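Local atomic coordinates of attachment protein G3P (PDB entry 4EO0), a protein that sits at the tip of the filamentous phage IKe and binds the N-pilus of the host cell, probably as an early step of infection. Residues 72-83 against 95-105; 13-21 against 33-44. All blocks are in the same frame, centred on the assembly; numbering follows the deposited sequence.

Contact 1: residues 72-83 against 95-105; sequences FRLVTGDTCVYN and IRAQVEGDIQR
R73 takes hold of the Q104 amide side-on: NE and NH2 of R73 both donate to Q104 OE1, each at 2.8 Å. The oxygen lies almost in the guanidinium plane, and the two planar groups are only 30° apart, so a single acceptor receives a nearly flat pair of bonds. Q104 NE2 in turn donates to D102 OD2 at 3.0 Å, meeting it from above the carboxylate plane, while D102 OD1 is held by S6 OG. Amide and guanidinium are thereby fixed in rotation along one face of the sheet, where V75 CG2 packs against Q104 CD.

At the far end, N83 OD1 accepts from R96 N at 2.9 Å. The CG of N83 is tucked between its own N and carbonyl carbon (chi1 72°), which turns the amide back toward the neighbouring strand; the donor stands above the carbonyl plane. One water bridges V81 O and R96 O.

Backbone bonds form two antiparallel ladders, R73-Q104 and V75-D102 in one, V81-Q98 in the other. The register slips by two residues between them, where 77-80 bow outward; G77 N to E100 O, 2.9 Å, marks the start of this detour. V99 packs at this break: its CG2 meets T76 CG2 at 3.5 Å, the side chains crossing at about a right angle, and its CB lies 3.7 Å from C80 SG.

On the face carrying F72, L74, T76 and Y82, the Y82 ring places CE2 against A97 CB, and F72 CD1 touches R105 CB.

This face lies against helix 38-66: F72 reaches L63 and L74 packs on F56. Separately, C80 is disulfide-bonded to C45 of the helix. Beyond, I95, A97 and V99 pair through their backbones with strand 12-24.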
loop_
_atom_site.group_PDB
_atom_site.type_symbol
_atom_site.label_atom_id
_atom_site.label_comp_id
_atom_site.label_asym_id
_atom_site.label_seq_id
_atom_site.Cartn_x
_atom_site.Cartn_y
_atom_site.Cartn_z
ATOM N N PHE A 72 11.992 10.967 16.117
ATOM C CA PHE A 72 10.888 10.127 15.675
ATOM C C PHE A 72 11.236 9.461 14.384
ATOM O O PHE A 72 12.072 9.968 13.622
ATOM C CB PHE A 72 9.588 10.960 15.490
ATOM C CG PHE A 72 9.297 11.839 16.676
ATOM C CD1 PHE A 72 8.750 11.306 17.839
ATOM C CD2 PHE A 72 9.664 13.177 16.670
ATOM C CE1 PHE A 72 8.607 12.094 18.979
ATOM C CE2 PHE A 72 9.500 13.963 17.803
ATOM C CZ PHE A 72 8.948 13.422 18.938
ATOM N N ARG A 73 10.628 8.296 14.145
ATOM C CA ARG A 73 10.815 7.594 12.899
ATOM C C ARG A 73 9.608 6.798 12.544
ATOM O O ARG A 73 8.823 6.410 13.413
ATOM C CB ARG A 73 12.092 6.732 12.899
ATOM C CG ARG A 73 11.958 5.471 13.716
ATOM C CD ARG A 73 13.240 4.697 13.781
ATOM N NE ARG A 73 12.982 3.410 14.407
ATOM C CZ ARG A 73 13.881 2.447 14.559
ATOM N NH1 ARG A 73 15.140 2.634 14.170
ATOM N NH2 ARG A 73 13.543 1.307 15.142
ATOM N N LEU A 74 9.511 6.485 11.260
ATOM C CA LEU A 74 8.491 5.600 10.735
ATOM C C LEU A 74 9.192 4.316 10.292
ATOM O O LEU A 74 10.135 4.354 9.489
ATOM C CB LEU A 74 7.761 6.267 9.563
ATOM C CG LEU A 74 6.825 5.364 8.765
ATOM C CD1 LEU A 74 5.557 4.978 9.559
ATOM C CD2 LEU A 74 6.451 6.030 7.489
ATOM N N VAL A 75 8.747 3.179 10.828
ATOM C CA VAL A 75 9.290 1.898 10.425
ATOM C C VAL A 75 8.195 1.279 9.571
ATOM O O VAL A 75 7.110 1.000 10.087
ATOM C CB VAL A 75 9.697 0.966 11.607
ATOM C CG1 VAL A 75 10.149 -0.410 11.090
ATOM C CG2 VAL A 75 10.793 1.592 12.454
ATOM N N THR A 76 8.464 1.081 8.264
ATOM C CA THR A 76 7.491 0.533 7.320
ATOM C C THR A 76 7.857 -0.917 7.014
ATOM O O THR A 76 9.041 -1.201 6.850
ATOM C CB THR A 76 7.475 1.393 6.036
ATOM O OG1 THR A 76 7.367 2.784 6.362
ATOM C CG2 THR A 76 6.351 1.033 5.103
ATOM N N GLY A 77 6.855 -1.780 6.897
ATOM C CA GLY A 77 7.093 -3.164 6.525
ATOM C C GLY A 77 7.778 -3.201 5.169
ATOM O O GLY A 77 7.619 -2.274 4.371
ATOM N N ASP A 78 8.646 -4.183 4.973
ATOM C CA ASP A 78 9.402 -4.341 3.722
ATOM C C ASP A 78 8.479 -4.681 2.559
ATOM O O ASP A 78 8.677 -4.204 1.439
ATOM C CB ASP A 78 10.475 -5.441 3.879
ATOM C CG ASP A 78 11.494 -5.152 4.974
ATOM O OD1 ASP A 78 11.824 -3.967 5.178
ATOM O OD2 ASP A 78 12.018 -6.119 5.564
ATOM N N THR A 79 7.484 -5.502 2.826
ATOM C CA THR A 79 6.532 -6.000 1.830
ATOM C C THR A 79 5.100 -5.813 2.324
ATOM O O THR A 79 4.858 -5.714 3.534
ATOM C CB THR A 79 6.820 -7.487 1.494
ATOM O OG1 THR A 79 6.710 -8.280 2.682
ATOM C CG2 THR A 79 8.190 -7.699 0.806
ATOM N N CYS A 80 4.166 -5.796 1.391
ATOM C CA CYS A 80 2.755 -5.628 1.701
ATOM C C CYS A 80 2.096 -6.963 1.840
ATOM O O CYS A 80 2.664 -7.978 1.430
ATOM C CB CYS A 80 2.064 -4.816 0.607
ATOM S SG CYS A 80 2.491 -3.068 0.619
ATOM N N VAL A 81 0.865 -6.938 2.381
ATOM C CA VAL A 81 -0.092 -8.048 2.418
ATOM C C VAL A 81 -1.211 -7.582 1.476
ATOM O O VAL A 81 -1.683 -6.437 1.582
ATOM C CB VAL A 81 -0.622 -8.403 3.816
ATOM C CG1 VAL A 81 -1.736 -9.465 3.733
ATOM C CG2 VAL A 81 0.517 -8.874 4.703
ATOM N N TYR A 82 -1.604 -8.457 0.556
ATOM C CA TYR A 82 -2.621 -8.174 -0.457
ATOM C C TYR A 82 -3.868 -8.982 -0.247
ATOM O O TYR A 82 -3.809 -10.065 0.336
ATOM C CB TYR A 82 -2.074 -8.470 -1.871
ATOM C CG TYR A 82 -0.766 -7.784 -2.175
ATOM C CD1 TYR A 82 0.445 -8.334 -1.762
ATOM C CD2 TYR A 82 -0.737 -6.557 -2.835
ATOM C CE1 TYR A 82 1.657 -7.683 -2.008
ATOM C CE2 TYR A 82 0.469 -5.901 -3.090
ATOM C CZ TYR A 82 1.661 -6.458 -2.655
ATOM O OH TYR A 82 2.856 -5.842 -2.918
ATOM N N ASN A 83 -5.004 -8.488 -0.752
ATOM C CA ASN A 83 -6.274 -9.238 -0.680
ATOM C C ASN A 83 -6.624 -9.922 -2.014
ATOM O O ASN A 83 -7.781 -10.261 -2.257
ATOM C CB ASN A 83 -7.416 -8.338 -0.187
ATOM C CG ASN A 83 -7.876 -7.299 -1.187
ATOM O OD1 ASN A 83 -7.221 -7.025 -2.184
ATOM N ND2 ASN A 83 -9.018 -6.699 -0.947
ATOM N N ILE A 95 -7.306 -4.592 -6.094
ATOM C CA ILE A 95 -6.560 -5.277 -5.038
ATOM C C ILE A 95 -6.056 -4.193 -4.108
ATOM O O ILE A 95 -5.537 -3.182 -4.576
ATOM C CB ILE A 95 -5.386 -6.141 -5.573
ATOM C CG1 ILE A 95 -5.920 -7.379 -6.298
ATOM C CG2 ILE A 95 -4.415 -6.576 -4.461
ATOM C CD1 ILE A 95 -4.876 -8.164 -7.126
ATOM N N ARG A 96 -6.166 -4.422 -2.796
ATOM C CA ARG A 96 -5.667 -3.535 -1.758
ATOM C C ARG A 96 -4.319 -4.070 -1.343
ATOM O O ARG A 96 -4.205 -5.261 -1.081
ATOM C CB ARG A 96 -6.591 -3.601 -0.546
ATOM C CG ARG A 96 -7.935 -2.949 -0.758
ATOM C CD ARG A 96 -8.788 -3.031 0.490
ATOM N NE ARG A 96 -10.010 -2.246 0.299
ATOM C CZ ARG A 96 -10.166 -1.008 0.755
ATOM N NH1 ARG A 96 -9.207 -0.433 1.476
ATOM N NH2 ARG A 96 -11.292 -0.348 0.525
ATOM N N ALA A 97 -3.301 -3.205 -1.319
ATOM C CA ALA A 97 -1.946 -3.499 -0.829
ATOM C C ALA A 97 -1.888 -2.774 0.508
ATOM O O ALA A 97 -2.098 -1.568 0.563
ATOM C CB ALA A 97 -0.894 -2.925 -1.785
ATOM N N GLN A 98 -1.680 -3.518 1.583
ATOM C CA GLN A 98 -1.582 -2.926 2.918
ATOM C C GLN A 98 -0.172 -3.069 3.445
ATOM O O GLN A 98 0.397 -4.167 3.424
ATOM C CB GLN A 98 -2.568 -3.554 3.909
ATOM C CG GLN A 98 -4.014 -3.065 3.728
ATOM C CD GLN A 98 -5.009 -3.793 4.576
ATOM O OE1 GLN A 98 -4.664 -4.562 5.487
ATOM N NE2 GLN A 98 -6.276 -3.508 4.350
ATOM N N VAL A 99 0.408 -1.951 3.915
ATOM C CA VAL A 99 1.719 -1.986 4.557
ATOM C C VAL A 99 1.558 -1.616 6.041
ATOM O O VAL A 99 0.752 -0.717 6.393
ATOM C CB VAL A 99 2.803 -1.141 3.812
ATOM C CG1 VAL A 99 2.656 0.372 4.069
ATOM C CG2 VAL A 99 4.222 -1.616 4.191
ATOM N N GLU A 100 2.377 -2.227 6.904
ATOM C CA GLU A 100 2.381 -1.794 8.301
ATOM C C GLU A 100 3.277 -0.566 8.415
ATOM O O GLU A 100 4.376 -0.563 7.872
ATOM C CB GLU A 100 2.895 -2.907 9.248
ATOM C CG GLU A 100 2.001 -4.139 9.406
ATOM C CD GLU A 100 2.490 -5.105 10.465
ATOM O OE1 GLU A 100 3.678 -5.016 10.850
ATOM O OE2 GLU A 100 1.686 -5.950 10.921
ATOM N N GLY A 101 2.786 0.479 9.076
ATOM C CA GLY A 101 3.524 1.716 9.334
ATOM C C GLY A 101 3.504 1.914 10.833
ATOM O O GLY A 101 2.438 2.100 11.411
ATOM N N ASP A 102 4.676 1.827 11.470
ATOM C CA ASP A 102 4.859 1.938 12.906
ATOM C C ASP A 102 5.564 3.247 13.212
ATOM O O ASP A 102 6.747 3.416 12.907
ATOM C CB ASP A 102 5.732 0.767 13.361
ATOM C CG ASP A 102 5.853 0.603 14.860
ATOM O OD1 ASP A 102 5.195 1.380 15.602
ATOM O OD2 ASP A 102 6.575 -0.316 15.295
ATOM N N ILE A 103 4.842 4.162 13.846
ATOM C CA ILE A 103 5.371 5.464 14.236
ATOM C C ILE A 103 6.037 5.294 15.590
ATOM O O ILE A 103 5.409 4.805 16.536
ATOM C CB ILE A 103 4.212 6.478 14.256
ATOM C CG1 ILE A 103 3.659 6.693 12.832
ATOM C CG2 ILE A 103 4.695 7.809 14.869
ATOM C CD1 ILE A 103 2.377 7.536 12.791
ATOM N N GLN A 104 7.330 5.593 15.645
ATOM C CA GLN A 104 8.128 5.390 16.848
ATOM C C GLN A 104 8.817 6.642 17.367
ATOM O O GLN A 104 9.009 7.623 16.634
ATOM C CB GLN A 104 9.205 4.305 16.584
ATOM C CG GLN A 104 8.680 2.947 16.124
ATOM C CD GLN A 104 9.756 1.922 15.934
ATOM O OE1 GLN A 104 10.946 2.223 15.836
ATOM N NE2 GLN A 104 9.348 0.674 15.815
ATOM N N ARG A 105 9.207 6.593 18.653
ATOM C CA ARG A 105 9.948 7.672 19.295
ATOM C C ARG A 105 11.138 7.090 20.050
ATOM O O ARG A 105 11.089 5.950 20.510
ATOM C CB ARG A 105 9.062 8.524 20.222
ATOM C CG ARG A 105 8.807 7.926 21.603
ATOM C CD ARG A 105 7.858 8.784 22.387
ATOM N NE ARG A 105 7.530 8.177 23.671
ATOM C CZ ARG A 105 8.138 8.469 24.816
ATOM N NH1 ARG A 105 9.110 9.375 24.849
ATOM N NH2 ARG A 105 7.784 7.854 25.934
HETATM O O HOH W 1 -4.334 -5.966 1.739
#

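Contact 2: residues 13-21 against 33-44; sequences TGFAISKTV and KEVITQADLTTA
E34 is bent at chi2 (-69°), and this folds its carboxylate back over S18 and T20; S18 OG, set between its own N and carbonyl carbon (chi1 71°), turns to meet it. The setting is a beta hairpin of strands 12-24 and 30-36, whose second strand leads through T37 into helix 38-66. S18 OG donates to E34 OE1 at 2.8 Å from the anti side, and T20 OG1 donates to OE2 of the same E34 at 2.7 Å from the syn side. Each carboxylate oxygen thus has its own hydroxyl, which fixes the rotation of this buried group; S18 OG has further partners in S92 and W93.

Paired backbone bonds at K19-V35 and V21-K33 establish the antiparallel register, with T20-E34 as the non-hydrogen-bonded pair between them. On the face away from E34, V21 CG2 touches V35 CG2 at 3.8 Å.

After I36 the chain of 33-44 leaves the sheet. T37 and D40 form a capping box: D40 N donates to T37 OG1, and T37 N to D40 OD2, both at 3.0 Å. The helix then runs back along strand 13-17, roughly antiparallel to it, with the axes 6.8 Å apart at closest approach. A16 points from the strand toward the helix, its CB against I36 CG2 and near D40 CB and A44 CB; the small G14, A16 and A44 let the helix come close. At the far end G14 CA makes a CA-H...O contact to A44 O at 3.2 Å, with 164° at the hydrogen.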
loop_
_atom_site.group_PDB
_atom_site.type_symbol
_atom_site.label_atom_id
_atom_site.label_comp_id
_atom_site.label_asym_id
_atom_site.label_seq_id
_atom_site.Cartn_x
_atom_site.Cartn_y
_atom_site.Cartn_z
ATOM N N THR A 13 -2.670 2.060 2.973
ATOM C CA THR A 13 -3.167 1.365 1.802
ATOM C C THR A 13 -2.830 1.995 0.471
ATOM O O THR A 13 -2.898 3.216 0.309
ATOM C CB THR A 13 -4.717 1.314 1.947
ATOM O OG1 THR A 13 -5.019 0.516 3.086
ATOM C CG2 THR A 13 -5.434 0.694 0.711
ATOM N N GLY A 14 -2.603 1.119 -0.504
ATOM C CA GLY A 14 -2.450 1.440 -1.916
ATOM C C GLY A 14 -3.399 0.557 -2.698
ATOM O O GLY A 14 -3.757 -0.529 -2.226
ATOM N N PHE A 15 -3.801 0.988 -3.890
ATOM C CA PHE A 15 -4.746 0.211 -4.694
ATOM C C PHE A 15 -4.228 -0.130 -6.060
ATOM O O PHE A 15 -3.722 0.761 -6.759
ATOM C CB PHE A 15 -6.066 0.998 -4.879
ATOM C CG PHE A 15 -6.819 1.296 -3.606
ATOM C CD1 PHE A 15 -7.716 0.374 -3.079
ATOM C CD2 PHE A 15 -6.659 2.513 -2.950
ATOM C CE1 PHE A 15 -8.424 0.657 -1.906
ATOM C CE2 PHE A 15 -7.352 2.786 -1.760
ATOM C CZ PHE A 15 -8.227 1.855 -1.248
ATOM N N ALA A 16 -4.452 -1.398 -6.487
ATOM C CA ALA A 16 -4.175 -1.842 -7.866
ATOM C C ALA A 16 -5.561 -1.955 -8.485
ATOM O O ALA A 16 -6.390 -2.702 -7.977
ATOM C CB ALA A 16 -3.478 -3.201 -7.882
ATOM N N ILE A 17 -5.834 -1.177 -9.532
ATOM C CA ILE A 17 -7.146 -1.139 -10.188
ATOM C C ILE A 17 -7.096 -1.870 -11.534
ATOM O O ILE A 17 -6.172 -1.646 -12.311
ATOM C CB ILE A 17 -7.688 0.329 -10.271
ATOM C CG1 ILE A 17 -7.960 0.875 -8.857
ATOM C CG2 ILE A 17 -8.957 0.449 -11.138
ATOM C CD1 ILE A 17 -7.446 2.257 -8.620
ATOM N N SER A 18 -8.086 -2.741 -11.803
ATOM C CA SER A 18 -8.138 -3.490 -13.068
ATOM C C SER A 18 -8.269 -2.608 -14.300
ATOM O O SER A 18 -8.910 -1.555 -14.253
ATOM C CB SER A 18 -9.255 -4.533 -13.065
ATOM O OG SER A 18 -10.537 -3.924 -13.132
ATOM N N LYS A 19 -7.636 -3.039 -15.397
ATOM C CA LYS A 19 -7.687 -2.348 -16.684
ATOM C C LYS A 19 -8.403 -3.263 -17.661
ATOM O O LYS A 19 -8.264 -4.487 -17.562
ATOM C CB LYS A 19 -6.267 -2.005 -17.169
ATOM C CG LYS A 19 -5.650 -0.861 -16.380
ATOM C CD LYS A 19 -4.158 -0.727 -16.591
ATOM C CE LYS A 19 -3.618 0.441 -15.803
ATOM N NZ LYS A 19 -2.138 0.507 -15.857
ATOM N N THR A 20 -9.223 -2.683 -18.561
ATOM C CA THR A 20 -9.980 -3.453 -19.550
ATOM C C THR A 20 -9.061 -3.929 -20.669
ATOM O O THR A 20 -8.270 -3.136 -21.187
ATOM C CB THR A 20 -11.168 -2.637 -20.092
ATOM O OG1 THR A 20 -11.794 -1.941 -19.011
ATOM C CG2 THR A 20 -12.199 -3.506 -20.816
ATOM N N VAL A 21 -9.161 -5.229 -21.026
ATOM C CA VAL A 21 -8.377 -5.855 -22.104
ATOM C C VAL A 21 -9.296 -6.643 -23.040
ATOM O O VAL A 21 -10.111 -7.444 -22.578
ATOM C CB VAL A 21 -7.165 -6.688 -21.576
ATOM C CG1 VAL A 21 -6.572 -7.601 -22.654
ATOM C CG2 VAL A 21 -6.079 -5.775 -21.001
ATOM N N LYS A 33 -11.894 -8.710 -20.855
ATOM C CA LYS A 33 -11.294 -9.054 -19.559
ATOM C C LYS A 33 -10.851 -7.826 -18.748
ATOM O O LYS A 33 -10.524 -6.786 -19.327
ATOM C CB LYS A 33 -10.110 -10.027 -19.736
ATOM C CG LYS A 33 -10.493 -11.422 -20.241
ATOM C CD LYS A 33 -10.715 -12.406 -19.100
ATOM C CE LYS A 33 -10.976 -13.807 -19.594
ATOM N NZ LYS A 33 -11.011 -14.779 -18.471
ATOM N N GLU A 34 -10.812 -7.968 -17.411
ATOM C CA GLU A 34 -10.360 -6.931 -16.469
ATOM C C GLU A 34 -9.101 -7.478 -15.810
ATOM O O GLU A 34 -9.181 -8.468 -15.080
ATOM C CB GLU A 34 -11.458 -6.581 -15.461
ATOM C CG GLU A 34 -12.576 -5.769 -16.092
ATOM C CD GLU A 34 -12.229 -4.350 -16.497
ATOM O OE1 GLU A 34 -11.377 -3.714 -15.833
ATOM O OE2 GLU A 34 -12.855 -3.859 -17.460
ATOM N N VAL A 35 -7.938 -6.849 -16.124
ATOM C CA VAL A 35 -6.597 -7.305 -15.741
ATOM C C VAL A 35 -5.859 -6.467 -14.673
ATOM O O VAL A 35 -5.811 -5.240 -14.757
ATOM C CB VAL A 35 -5.718 -7.482 -17.019
ATOM C CG1 VAL A 35 -4.423 -8.239 -16.726
ATOM C CG2 VAL A 35 -6.489 -8.176 -18.141
ATOM N N ILE A 36 -5.219 -7.168 -13.715
ATOM C CA ILE A 36 -4.348 -6.611 -12.696
ATOM C C ILE A 36 -3.037 -7.414 -12.857
ATOM O O ILE A 36 -3.066 -8.646 -12.867
ATOM C CB ILE A 36 -4.881 -6.641 -11.251
ATOM C CG1 ILE A 36 -6.205 -5.865 -11.149
ATOM C CG2 ILE A 36 -3.824 -6.019 -10.316
ATOM C CD1 ILE A 36 -6.845 -5.780 -9.754
ATOM N N THR A 37 -1.907 -6.714 -13.010
ATOM C CA THR A 37 -0.615 -7.388 -13.179
ATOM C C THR A 37 0.162 -7.369 -11.862
ATOM O O THR A 37 -0.182 -6.614 -10.945
ATOM C CB THR A 37 0.234 -6.676 -14.252
ATOM O OG1 THR A 37 0.682 -5.432 -13.694
ATOM C CG2 THR A 37 -0.498 -6.473 -15.583
ATOM N N GLN A 38 1.263 -8.146 -11.799
ATOM C CA GLN A 38 2.146 -8.160 -10.643
ATOM C C GLN A 38 2.801 -6.787 -10.451
ATOM O O GLN A 38 2.917 -6.341 -9.321
ATOM C CB GLN A 38 3.201 -9.263 -10.753
ATOM C CG GLN A 38 4.100 -9.396 -9.526
ATOM C CD GLN A 38 3.340 -9.624 -8.231
ATOM O OE1 GLN A 38 2.381 -10.399 -8.158
ATOM N NE2 GLN A 38 3.741 -8.930 -7.179
ATOM N N ALA A 39 3.190 -6.111 -11.541
ATOM C CA ALA A 39 3.773 -4.763 -11.501
ATOM C C ALA A 39 2.790 -3.776 -10.889
ATOM O O ALA A 39 3.204 -2.896 -10.134
ATOM C CB ALA A 39 4.177 -4.311 -12.888
ATOM N N ASP A 40 1.479 -3.960 -11.163
ATOM C CA ASP A 40 0.444 -3.148 -10.520
ATOM C C ASP A 40 0.436 -3.326 -9.004
ATOM O O ASP A 40 0.170 -2.349 -8.306
ATOM C CB ASP A 40 -0.961 -3.496 -11.038
ATOM C CG ASP A 40 -1.222 -3.160 -12.483
ATOM O OD1 ASP A 40 -0.548 -2.249 -13.010
ATOM O OD2 ASP A 40 -2.168 -3.729 -13.052
ATOM N N LEU A 41 0.718 -4.547 -8.495
ATOM C CA LEU A 41 0.716 -4.822 -7.043
ATOM C C LEU A 41 1.884 -4.101 -6.370
ATOM O O LEU A 41 1.711 -3.506 -5.295
ATOM C CB LEU A 41 0.759 -6.338 -6.726
ATOM C CG LEU A 41 -0.585 -7.088 -6.607
ATOM C CD1 LEU A 41 -1.236 -7.289 -7.939
ATOM C CD2 LEU A 41 -0.395 -8.483 -6.024
ATOM N N THR A 42 3.064 -4.133 -7.026
ATOM C CA THR A 42 4.274 -3.483 -6.546
ATOM C C THR A 42 4.030 -1.986 -6.448
ATOM O O THR A 42 4.388 -1.400 -5.443
ATOM C CB THR A 42 5.489 -3.877 -7.409
ATOM O OG1 THR A 42 5.801 -5.233 -7.130
ATOM C CG2 THR A 42 6.727 -3.012 -7.126
ATOM N N THR A 43 3.400 -1.377 -7.484
ATOM C CA THR A 43 3.071 0.053 -7.487
ATOM C C THR A 43 2.127 0.360 -6.359
ATOM O O THR A 43 2.340 1.355 -5.659
ATOM C CB THR A 43 2.533 0.456 -8.861
ATOM O OG1 THR A 43 3.575 0.220 -9.799
ATOM C CG2 THR A 43 2.110 1.947 -8.934
ATOM N N ALA A 44 1.075 -0.469 -6.181
ATOM C CA ALA A 44 0.096 -0.288 -5.109
ATOM C C ALA A 44 0.784 -0.355 -3.734
ATOM O O ALA A 44 0.464 0.455 -2.872
ATOM C CB ALA A 44 -0.988 -1.347 -5.218
HETATM O O HOH W 2 -3.734 -1.305 -12.918
#

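Overall arrangement
From the N terminus, strand 12-24 turns back through the hairpin into 30-36, and contact 2 closes that loop through strand 30-36 and the first turns of helix 38-66. The helix then carries the chain to strand 72-76, where contact 1 opens; its loop closes when strand 94-106 returns alongside. The two loops therefore follow in series, neither nesting nor crossing, the centres of the two contacts about 19 Å apart. They meet side by side in one antiparallel sheet: I95 N lies 2.8 Å from A16 O and A97 N 2.9 Å from G14 O, probable hydrogen bonds joining strands 94-106 and 12-24. The helix bridges both, with Y82 CE2 packing 3.5 Å from L41 O.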